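Local coordinates for FERM, RhoGEF and pleckstrin domain protein 2 (Danio rerio, PDB 6D21) that probably acts as a guanine nucleotide exchange factor that activates the small GTPase RAC1, this chain being its FERM portion, at residues A[84-98]-A[176-190]. Numbering follows the deposited sequence.
Sequences FPPDPGQLQEEFTRY and DFQVLEIARKLEMFG
Leu-180, Phe-84 and Arg-97 lose the most surface where 84-98 packs on 176-190. The two methyls of Leu-180 divide the work: CD1 lies 3.7 Å from CB of Arg-97, while CD2 meets the ring of Pro-88. Further along, Phe-84 turns its edge toward the face of Phe-189 in a T-shaped pair, planes at 81° and CD2 3.6 Å from CZ at the rim of Phe-189. CA of Gly-190 sits over the centre of the Phe-84 ring, 3.5 Å from its centroid, a CH-pi contact. Cutting Phe-84 back to an alanine is likely to open a gap beside Gly-190 and leave the Phe-189 ring freer to turn. The chain of Arg-97, bent at chi3 (-58°), passes CD and NE beside the Phe-177 ring as NH1 bonds Leu-91 O at 2.7 Å. No direct hydrogen bond crosses; three waters bridge instead. One is shared by Asp-87 OD2 and Glu-181 OE1, close to where like-charged Asp-87 OD1 and Glu-181 OE1 approach to 3.1 Å, a crowding probably eased by Arg-184, whose NE and NH1 both hold Glu-181 OE2 and whose NE makes a long salt bridge to Asp-87. Within the helical central FERM lobe, 94-98 crosses 176-183 at 55°, Ile-104 also touching Leu-180, while helix 117-132 packs against Ile-182.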
ATOM      1  N   PHE A  84       3.803   4.690   3.585  1.00 17.70           N
ATOM      2  CA  PHE A  84       4.297   5.376   2.400  1.00 21.67           C
ATOM      3  C   PHE A  84       4.931   6.712   2.806  1.00 22.00           C
ATOM      4  O   PHE A  84       4.267   7.564   3.401  1.00 21.84           O
ATOM      5  CB  PHE A  84       3.160   5.615   1.382  1.00 15.68           C
ATOM      6  CG  PHE A  84       2.638   4.355   0.720  1.00 19.39           C
ATOM      7  CD1 PHE A  84       1.743   3.529   1.374  1.00 18.31           C
ATOM      8  CD2 PHE A  84       3.013   4.036  -0.579  1.00 25.70           C
ATOM      9  CE1 PHE A  84       1.243   2.374   0.765  1.00 17.38           C
ATOM     10  CE2 PHE A  84       2.519   2.901  -1.208  1.00 23.98           C
ATOM     11  CZ  PHE A  84       1.634   2.062  -0.536  1.00 23.62           C
ATOM     12  N   PRO A  85       6.222   6.899   2.499  1.00 24.80           N
ATOM     13  CA  PRO A  85       6.817   8.201   2.834  1.00 24.58           C
ATOM     14  C   PRO A  85       6.426   9.231   1.792  1.00 23.81           C
ATOM     15  O   PRO A  85       6.014   8.849   0.698  1.00 23.76           O
ATOM     16  CB  PRO A  85       8.323   7.923   2.803  1.00 26.43           C
ATOM     17  CG  PRO A  85       8.472   6.799   1.797  1.00 28.93           C
ATOM     18  CD  PRO A  85       7.175   6.004   1.816  1.00 25.71           C
ATOM     19  N   PRO A  86       6.577  10.524   2.109  1.00 32.68           N
ATOM     20  CA  PRO A  86       6.181  11.547   1.144  1.00 29.19           C
ATOM     21  C   PRO A  86       6.911  11.421  -0.197  1.00 37.43           C
ATOM     22  O   PRO A  86       6.326  11.752  -1.220  1.00 36.81           O
ATOM     23  CB  PRO A  86       6.532  12.859   1.853  1.00 30.49           C
ATOM     24  CG  PRO A  86       7.355  12.491   3.007  1.00 30.57           C
ATOM     25  CD  PRO A  86       6.975  11.109   3.398  1.00 20.32           C
ATOM     26  N   ASP A  87       8.148  10.928  -0.209  1.00 32.43           N
ATOM     27  CA  ASP A  87       8.855  10.794  -1.482  1.00 30.00           C
ATOM     28  C   ASP A  87       9.760   9.569  -1.518  1.00 29.25           C
ATOM     29  O   ASP A  87      10.944   9.645  -1.176  1.00 22.90           O
ATOM     30  CB  ASP A  87       9.667  12.073  -1.775  1.00 37.76           C
ATOM     31  CG  ASP A  87      10.423  12.002  -3.099  1.00 48.82           C
ATOM     32  OD1 ASP A  87      10.224  11.025  -3.863  1.00 37.66           O
ATOM     33  OD2 ASP A  87      11.209  12.931  -3.388  1.00 70.20           O
ATOM     34  N   PRO A  88       9.215   8.438  -1.983  1.00 26.35           N
ATOM     35  CA  PRO A  88       9.965   7.180  -2.033  1.00 29.20           C
ATOM     36  C   PRO A  88      11.184   7.263  -2.958  1.00 25.36           C
ATOM     37  O   PRO A  88      12.121   6.467  -2.826  1.00 27.50           O
ATOM     38  CB  PRO A  88       8.929   6.157  -2.550  1.00 29.75           C
ATOM     39  CG  PRO A  88       7.742   6.933  -2.966  1.00 35.15           C
ATOM     40  CD  PRO A  88       7.784   8.261  -2.293  1.00 27.80           C
ATOM     41  N   GLY A  89      11.164   8.223  -3.878  1.00 22.99           N
ATOM     42  CA  GLY A  89      12.304   8.510  -4.722  1.00 27.19           C
ATOM     43  C   GLY A  89      13.519   8.912  -3.899  1.00 40.86           C
ATOM     44  O   GLY A  89      14.646   8.836  -4.379  1.00 33.31           O
ATOM     45  N   GLN A  90      13.304   9.322  -2.650  1.00 31.11           N
ATOM     46  CA  GLN A  90      14.430   9.711  -1.798  1.00 39.24           C
ATOM     47  C   GLN A  90      14.893   8.598  -0.884  1.00 36.38           C
ATOM     48  O   GLN A  90      15.769   8.798  -0.060  1.00 38.33           O
ATOM     49  CB  GLN A  90      14.077  10.934  -0.967  1.00 29.84           C
ATOM     50  CG  GLN A  90      14.050  12.182  -1.815  1.00 35.62           C
ATOM     51  CD  GLN A  90      13.951  13.414  -0.991  1.00 45.43           C
ATOM     52  OE1 GLN A  90      14.878  13.754  -0.255  1.00 47.47           O
ATOM     53  NE2 GLN A  90      12.828  14.111  -1.108  1.00 45.54           N
ATOM     54  N   LEU A  91      14.321   7.416  -1.031  1.00 28.23           N
ATOM     55  CA  LEU A  91      14.856   6.273  -0.313  1.00 24.19           C
ATOM     56  C   LEU A  91      16.242   5.965  -0.848  1.00 31.15           C
ATOM     57  O   LEU A  91      16.493   6.093  -2.059  1.00 29.62           O
ATOM     58  CB  LEU A  91      13.924   5.068  -0.454  1.00 26.12           C
ATOM     59  CG  LEU A  91      12.567   5.321   0.209  1.00 26.16           C
ATOM     60  CD1 LEU A  91      11.563   4.236  -0.170  1.00 33.67           C
ATOM     61  CD2 LEU A  91      12.749   5.413   1.723  1.00 37.20           C
ATOM     62  N   GLN A  92      17.130   5.562   0.061  1.00 30.07           N
ATOM     63  CA  GLN A  92      18.555   5.418  -0.219  1.00 36.83           C
ATOM     64  C   GLN A  92      18.917   4.248  -1.122  1.00 41.77           C
ATOM     65  O   GLN A  92      19.856   4.337  -1.913  1.00 33.97           O
ATOM     66  CB  GLN A  92      19.332   5.260   1.096  1.00 52.08           C
ATOM     67  CG  GLN A  92      19.328   6.485   1.988  1.00 69.15           C
ATOM     68  CD  GLN A  92      19.820   7.706   1.258  1.00 73.56           C
ATOM     69  OE1 GLN A  92      19.025   8.544   0.833  1.00 81.36           O
ATOM     70  NE2 GLN A  92      21.133   7.808   1.087  1.00 72.15           N
ATOM     71  N   GLU A  93      18.211   3.131  -0.987  1.00 33.01           N
ATOM     72  CA  GLU A  93      18.631   1.933  -1.702  1.00 30.49           C
ATOM     73  C   GLU A  93      17.821   1.724  -2.982  1.00 29.95           C
ATOM     74  O   GLU A  93      16.594   1.882  -3.007  1.00 24.92           O
ATOM     75  CB  GLU A  93      18.527   0.697  -0.795  1.00 36.87           C
ATOM     76  CG  GLU A  93      19.221   0.835   0.563  1.00 42.78           C
ATOM     77  CD  GLU A  93      20.731   1.081   0.452  1.00 62.74           C
ATOM     78  OE1 GLU A  93      21.266   1.905   1.228  1.00 62.00           O
ATOM     79  OE2 GLU A  93      21.385   0.438  -0.397  1.00 65.48           O
ATOM     80  N   GLU A  94      18.532   1.354  -4.039  1.00 25.29           N
ATOM     81  CA  GLU A  94      17.928   1.036  -5.316  1.00 29.99           C
ATOM     82  C   GLU A  94      16.876  -0.073  -5.149  1.00 26.05           C
ATOM     83  O   GLU A  94      15.813  -0.022  -5.748  1.00 24.69           O
ATOM     84  CB  GLU A  94      19.020   0.615  -6.308  1.00 32.88           C
ATOM     85  CG  GLU A  94      18.645   0.705  -7.765  1.00 40.78           C
ATOM     86  CD  GLU A  94      19.834   0.423  -8.672  1.00 46.35           C
ATOM     87  OE1 GLU A  94      20.796   1.221  -8.664  1.00 52.26           O
ATOM     88  OE2 GLU A  94      19.815  -0.611  -9.371  1.00 43.56           O
ATOM     89  N   PHE A  95      17.179  -1.066  -4.320  1.00 23.71           N
ATOM     90  CA  PHE A  95      16.264  -2.189  -4.133  1.00 22.81           C
ATOM     91  C   PHE A  95      14.973  -1.750  -3.461  1.00 28.99           C
ATOM     92  O   PHE A  95      13.889  -2.246  -3.790  1.00 21.87           O
ATOM     93  CB  PHE A  95      16.948  -3.293  -3.315  1.00 34.65           C
ATOM     94  CG  PHE A  95      16.084  -4.501  -3.070  1.00 27.77           C
ATOM     95  CD1 PHE A  95      15.624  -5.269  -4.124  1.00 31.39           C
ATOM     96  CD2 PHE A  95      15.754  -4.881  -1.782  1.00 26.83           C
ATOM     97  CE1 PHE A  95      14.836  -6.383  -3.897  1.00 31.99           C
ATOM     98  CE2 PHE A  95      14.963  -5.995  -1.557  1.00 30.08           C
ATOM     99  CZ  PHE A  95      14.510  -6.739  -2.613  1.00 27.32           C
ATOM    100  N   THR A  96      15.082  -0.831  -2.507  1.00 26.15           N
ATOM    101  CA  THR A  96      13.893  -0.335  -1.821  1.00 25.45           C
ATOM    102  C   THR A  96      12.998   0.414  -2.788  1.00 22.29           C
ATOM    103  O   THR A  96      11.784   0.260  -2.755  1.00 23.48           O
ATOM    104  CB  THR A  96      14.249   0.612  -0.640  1.00 23.51           C
ATOM    105  OG1 THR A  96      15.250   0.001   0.164  1.00 24.96           O
ATOM    106  CG2 THR A  96      13.022   0.886   0.226  1.00 25.15           C
ATOM    107  N   ARG A  97      13.605   1.250  -3.638  1.00 25.25           N
ATOM    108  CA  ARG A  97      12.850   1.999  -4.645  1.00 24.22           C
ATOM    109  C   ARG A  97      12.210   1.048  -5.641  1.00 20.67           C
ATOM    110  O   ARG A  97      11.115   1.297  -6.098  1.00 20.91           O
ATOM    111  CB  ARG A  97      13.744   3.000  -5.386  1.00 22.37           C
ATOM    112  CG  ARG A  97      14.235   4.149  -4.498  1.00 28.87           C
ATOM    113  CD  ARG A  97      14.903   5.265  -5.316  1.00 29.53           C
ATOM    114  NE  ARG A  97      16.044   4.785  -6.090  1.00 27.52           N
ATOM    115  CZ  ARG A  97      17.298   4.827  -5.657  1.00 26.64           C
ATOM    116  NH1 ARG A  97      17.567   5.331  -4.462  1.00 33.83           N
ATOM    117  NH2 ARG A  97      18.283   4.387  -6.424  1.00 32.01           N
ATOM    118  N   TYR A  98      12.921  -0.023  -5.987  1.00 24.05           N
ATOM    119  CA  TYR A  98      12.374  -1.080  -6.835  1.00 27.85           C
ATOM    120  C   TYR A  98      11.103  -1.685  -6.228  1.00 22.51           C
ATOM    121  O   TYR A  98      10.067  -1.804  -6.896  1.00 19.72           O
ATOM    122  CB  TYR A  98      13.436  -2.163  -7.055  1.00 23.85           C
ATOM    123  CG  TYR A  98      12.944  -3.410  -7.763  1.00 24.25           C
ATOM    124  CD1 TYR A  98      12.306  -3.332  -8.999  1.00 27.45           C
ATOM    125  CD2 TYR A  98      13.163  -4.679  -7.217  1.00 30.49           C
ATOM    126  CE1 TYR A  98      11.872  -4.490  -9.669  1.00 33.02           C
ATOM    127  CE2 TYR A  98      12.740  -5.850  -7.884  1.00 24.43           C
ATOM    128  CZ  TYR A  98      12.098  -5.746  -9.103  1.00 35.41           C
ATOM    129  OH  TYR A  98      11.672  -6.897  -9.744  1.00 41.83           O
ATOM    130  N   ASP A 176      12.305   2.905 -12.513  1.00 26.14           N
ATOM    131  CA  ASP A 176      11.698   2.857 -11.177  1.00 26.45           C
ATOM    132  C   ASP A 176      11.565   4.262 -10.596  1.00 24.00           C
ATOM    133  O   ASP A 176      10.564   4.594  -9.968  1.00 27.55           O
ATOM    134  CB  ASP A 176      12.522   1.989 -10.216  1.00 26.97           C
ATOM    135  CG  ASP A 176      12.531   0.513 -10.607  1.00 34.42           C
ATOM    136  OD1 ASP A 176      11.595   0.071 -11.300  1.00 39.29           O
ATOM    137  OD2 ASP A 176      13.480  -0.205 -10.202  1.00 31.30           O
ATOM    138  N   PHE A 177      12.595   5.078 -10.796  1.00 24.20           N
ATOM    139  CA  PHE A 177      12.581   6.433 -10.263  1.00 24.50           C
ATOM    140  C   PHE A 177      11.440   7.268 -10.868  1.00 32.15           C
ATOM    141  O   PHE A 177      10.740   7.984 -10.145  1.00 23.04           O
ATOM    142  CB  PHE A 177      13.935   7.125 -10.496  1.00 28.88           C
ATOM    143  CG  PHE A 177      14.335   8.026  -9.372  1.00 42.06           C
ATOM    144  CD1 PHE A 177      15.238   7.597  -8.411  1.00 61.25           C
ATOM    145  CD2 PHE A 177      13.757   9.284  -9.239  1.00 68.15           C
ATOM    146  CE1 PHE A 177      15.592   8.417  -7.355  1.00 74.90           C
ATOM    147  CE2 PHE A 177      14.102  10.119  -8.186  1.00 78.89           C
ATOM    148  CZ  PHE A 177      15.023   9.684  -7.241  1.00 84.09           C
ATOM    149  N   GLN A 178      11.256   7.165 -12.185  1.00 24.39           N
ATOM    150  CA  GLN A 178      10.178   7.877 -12.882  1.00 24.41           C
ATOM    151  C   GLN A 178       8.815   7.428 -12.382  1.00 25.41           C
ATOM    152  O   GLN A 178       7.904   8.239 -12.203  1.00 26.26           O
ATOM    153  CB  GLN A 178      10.257   7.635 -14.382  1.00 28.13           C
ATOM    154  CG  GLN A 178      11.575   8.043 -15.004  1.00 39.60           C
ATOM    155  CD  GLN A 178      11.582   9.481 -15.423  1.00 52.75           C
ATOM    156  OE1 GLN A 178      11.183  10.364 -14.663  1.00 57.11           O
ATOM    157  NE2 GLN A 178      12.016   9.733 -16.655  1.00 61.31           N
ATOM    158  N   VAL A 179       8.670   6.124 -12.171  1.00 20.95           N
ATOM    159  CA  VAL A 179       7.392   5.606 -11.661  1.00 20.55           C
ATOM    160  C   VAL A 179       7.098   6.251 -10.305  1.00 26.81           C
ATOM    161  O   VAL A 179       6.002   6.735 -10.072  1.00 26.03           O
ATOM    162  CB  VAL A 179       7.405   4.079 -11.519  1.00 23.79           C
ATOM    163  CG1 VAL A 179       6.215   3.608 -10.670  1.00 17.76           C
ATOM    164  CG2 VAL A 179       7.418   3.439 -12.879  1.00 22.50           C
ATOM    165  N   LEU A 180       8.097   6.281  -9.421  1.00 22.02           N
ATOM    166  CA  LEU A 180       7.897   6.865  -8.099  1.00 20.00           C
ATOM    167  C   LEU A 180       7.598   8.360  -8.170  1.00 22.50           C
ATOM    168  O   LEU A 180       6.713   8.841  -7.471  1.00 25.66           O
ATOM    169  CB  LEU A 180       9.115   6.633  -7.208  1.00 23.53           C
ATOM    170  CG  LEU A 180       9.449   5.173  -6.961  1.00 25.04           C
ATOM    171  CD1 LEU A 180      10.754   5.074  -6.191  1.00 20.30           C
ATOM    172  CD2 LEU A 180       8.330   4.529  -6.210  1.00 27.28           C
ATOM    173  N   GLU A 181       8.344   9.094  -8.995  1.00 23.49           N
ATOM    174  CA  GLU A 181       8.141  10.538  -9.102  1.00 26.79           C
ATOM    175  C   GLU A 181       6.740  10.883  -9.618  1.00 36.78           C
ATOM    176  O   GLU A 181       6.126  11.855  -9.159  1.00 31.62           O
ATOM    177  CB  GLU A 181       9.203  11.169 -10.010  1.00 32.85           C
ATOM    178  CG  GLU A 181      10.475  11.493  -9.265  1.00 59.38           C
ATOM    179  CD  GLU A 181      10.193  12.088  -7.894  1.00 73.90           C
ATOM    180  OE1 GLU A 181      10.608  11.477  -6.881  1.00 68.19           O
ATOM    181  OE2 GLU A 181       9.547  13.160  -7.835  1.00 76.26           O
ATOM    182  N   ILE A 182       6.244  10.092 -10.572  1.00 25.69           N
ATOM    183  CA  ILE A 182       4.891  10.304 -11.104  1.00 23.93           C
ATOM    184  C   ILE A 182       3.865   9.979 -10.020  1.00 31.59           C
ATOM    185  O   ILE A 182       2.968  10.785  -9.712  1.00 23.01           O
ATOM    186  CB  ILE A 182       4.614   9.434 -12.353  1.00 24.85           C
ATOM    187  CG1 ILE A 182       5.490   9.887 -13.526  1.00 23.36           C
ATOM    188  CG2 ILE A 182       3.141   9.494 -12.743  1.00 22.48           C
ATOM    189  CD1 ILE A 182       5.568   8.878 -14.629  1.00 29.00           C
ATOM    190  N   ALA A 183       4.026   8.804  -9.419  1.00 21.59           N
ATOM    191  CA  ALA A 183       3.008   8.291  -8.527  1.00 25.32           C
ATOM    192  C   ALA A 183       2.887   9.117  -7.247  1.00 24.28           C
ATOM    193  O   ALA A 183       1.788   9.317  -6.729  1.00 23.79           O
ATOM    194  CB  ALA A 183       3.292   6.829  -8.193  1.00 23.49           C
ATOM    195  N   ARG A 184       4.011   9.599  -6.729  1.00 20.54           N
ATOM    196  CA  ARG A 184       3.968  10.305  -5.460  1.00 26.54           C
ATOM    197  C   ARG A 184       3.178  11.608  -5.571  1.00 36.18           C
ATOM    198  O   ARG A 184       2.818  12.199  -4.557  1.00 27.17           O
ATOM    199  CB  ARG A 184       5.376  10.595  -4.947  1.00 21.43           C
ATOM    200  CG  ARG A 184       6.082  11.713  -5.692  1.00 31.08           C
ATOM    201  CD  ARG A 184       7.086  12.394  -4.796  1.00 36.87           C
ATOM    202  NE  ARG A 184       7.834  13.411  -5.510  1.00 43.88           N
ATOM    203  CZ  ARG A 184       7.603  14.715  -5.414  1.00 60.27           C
ATOM    204  NH1 ARG A 184       8.339  15.562  -6.113  1.00 67.42           N
ATOM    205  NH2 ARG A 184       6.641  15.173  -4.620  1.00 67.52           N
ATOM    206  N   LYS A 185       2.902  12.050  -6.799  1.00 31.48           N
ATOM    207  CA  LYS A 185       2.188  13.307  -7.005  1.00 22.63           C
ATOM    208  C   LYS A 185       0.702  13.086  -7.254  1.00 30.65           C
ATOM    209  O   LYS A 185      -0.016  14.019  -7.589  1.00 30.50           O
ATOM    210  CB  LYS A 185       2.817  14.092  -8.170  1.00 28.27           C
ATOM    211  CG  LYS A 185       4.211  14.627  -7.840  1.00 33.87           C
ATOM    212  CD  LYS A 185       4.707  15.628  -8.872  1.00 55.74           C
ATOM    213  CE  LYS A 185       5.772  15.030  -9.778  1.00 59.98           C
ATOM    214  NZ  LYS A 185       7.067  14.854  -9.060  1.00 61.03           N
ATOM    215  N   LEU A 186       0.246  11.843  -7.100  1.00 25.32           N
ATOM    216  CA  LEU A 186      -1.162  11.513  -7.303  1.00 26.62           C
ATOM    217  C   LEU A 186      -1.916  11.497  -5.986  1.00 31.95           C
ATOM    218  O   LEU A 186      -1.400  11.045  -4.965  1.00 23.50           O
ATOM    219  CB  LEU A 186      -1.308  10.155  -7.990  1.00 21.02           C
ATOM    220  CG  LEU A 186      -0.591  10.095  -9.341  1.00 23.91           C
ATOM    221  CD1 LEU A 186      -0.661   8.680  -9.907  1.00 28.14           C
ATOM    222  CD2 LEU A 186      -1.210  11.132 -10.318  1.00 20.21           C
ATOM    223  N   GLU A 187      -3.151  11.974  -6.028  1.00 26.76           N
ATOM    224  CA  GLU A 187      -3.990  12.062  -4.845  1.00 29.66           C
ATOM    225  C   GLU A 187      -4.204  10.712  -4.176  1.00 29.33           C
ATOM    226  O   GLU A 187      -4.288  10.626  -2.947  1.00 37.68           O
ATOM    227  CB  GLU A 187      -5.340  12.675  -5.223  1.00 38.16           C
ATOM    228  CG  GLU A 187      -6.244  12.998  -4.062  1.00 53.17           C
ATOM    229  CD  GLU A 187      -7.541  13.642  -4.519  1.00 65.18           C
ATOM    230  OE1 GLU A 187      -7.751  14.830  -4.206  1.00 69.66           O
ATOM    231  OE2 GLU A 187      -8.343  12.962  -5.200  1.00 66.04           O
ATOM    232  N   MET A 188      -4.284   9.649  -4.977  1.00 27.62           N
ATOM    233  CA  MET A 188      -4.558   8.329  -4.428  1.00 17.81           C
ATOM    234  C   MET A 188      -3.314   7.500  -4.052  1.00 25.68           C
ATOM    235  O   MET A 188      -3.446   6.351  -3.634  1.00 28.38           O
ATOM    236  CB  MET A 188      -5.405   7.523  -5.417  1.00 25.50           C
ATOM    237  CG  MET A 188      -6.797   8.108  -5.577  1.00 35.90           C
ATOM    238  SD  MET A 188      -7.707   7.895  -4.026  1.00 37.82           S
ATOM    239  CE  MET A 188      -8.038   6.135  -4.100  1.00 42.36           C
ATOM    240  N   PHE A 189      -2.125   8.058  -4.233  1.00 25.42           N
ATOM    241  CA  PHE A 189      -0.893   7.354  -3.902  1.00 26.72           C
ATOM    242  C   PHE A 189      -0.830   7.025  -2.415  1.00 24.03           C
ATOM    243  O   PHE A 189      -0.932   7.919  -1.578  1.00 22.26           O
ATOM    244  CB  PHE A 189       0.328   8.182  -4.294  1.00 33.17           C
ATOM    245  CG  PHE A 189       1.649   7.590  -3.827  1.00 32.23           C
ATOM    246  CD1 PHE A 189       2.130   6.407  -4.372  1.00 42.96           C
ATOM    247  CD2 PHE A 189       2.396   8.214  -2.843  1.00 32.35           C
ATOM    248  CE1 PHE A 189       3.340   5.866  -3.945  1.00 39.86           C
ATOM    249  CE2 PHE A 189       3.615   7.680  -2.413  1.00 30.26           C
ATOM    250  CZ  PHE A 189       4.081   6.517  -2.968  1.00 35.78           C
ATOM    251  N   GLY A 190      -0.655   5.746  -2.096  1.00 23.50           N
ATOM    252  CA  GLY A 190      -0.541   5.306  -0.708  1.00 24.08           C
ATOM    253  C   GLY A 190      -1.881   5.282   0.022  1.00 25.97           C
ATOM    254  O   GLY A 190      -1.953   4.948   1.200  1.00 29.15           O
TER
HETATM  255  O   HOH W   1       3.345  11.892  -1.846  1.00 39.11           O
HETATM  256  O   HOH W   2      12.993  12.399  -5.422  1.00 51.01           O
HETATM  257  O   HOH W   3      15.326   0.755  -8.498  1.00 31.38           O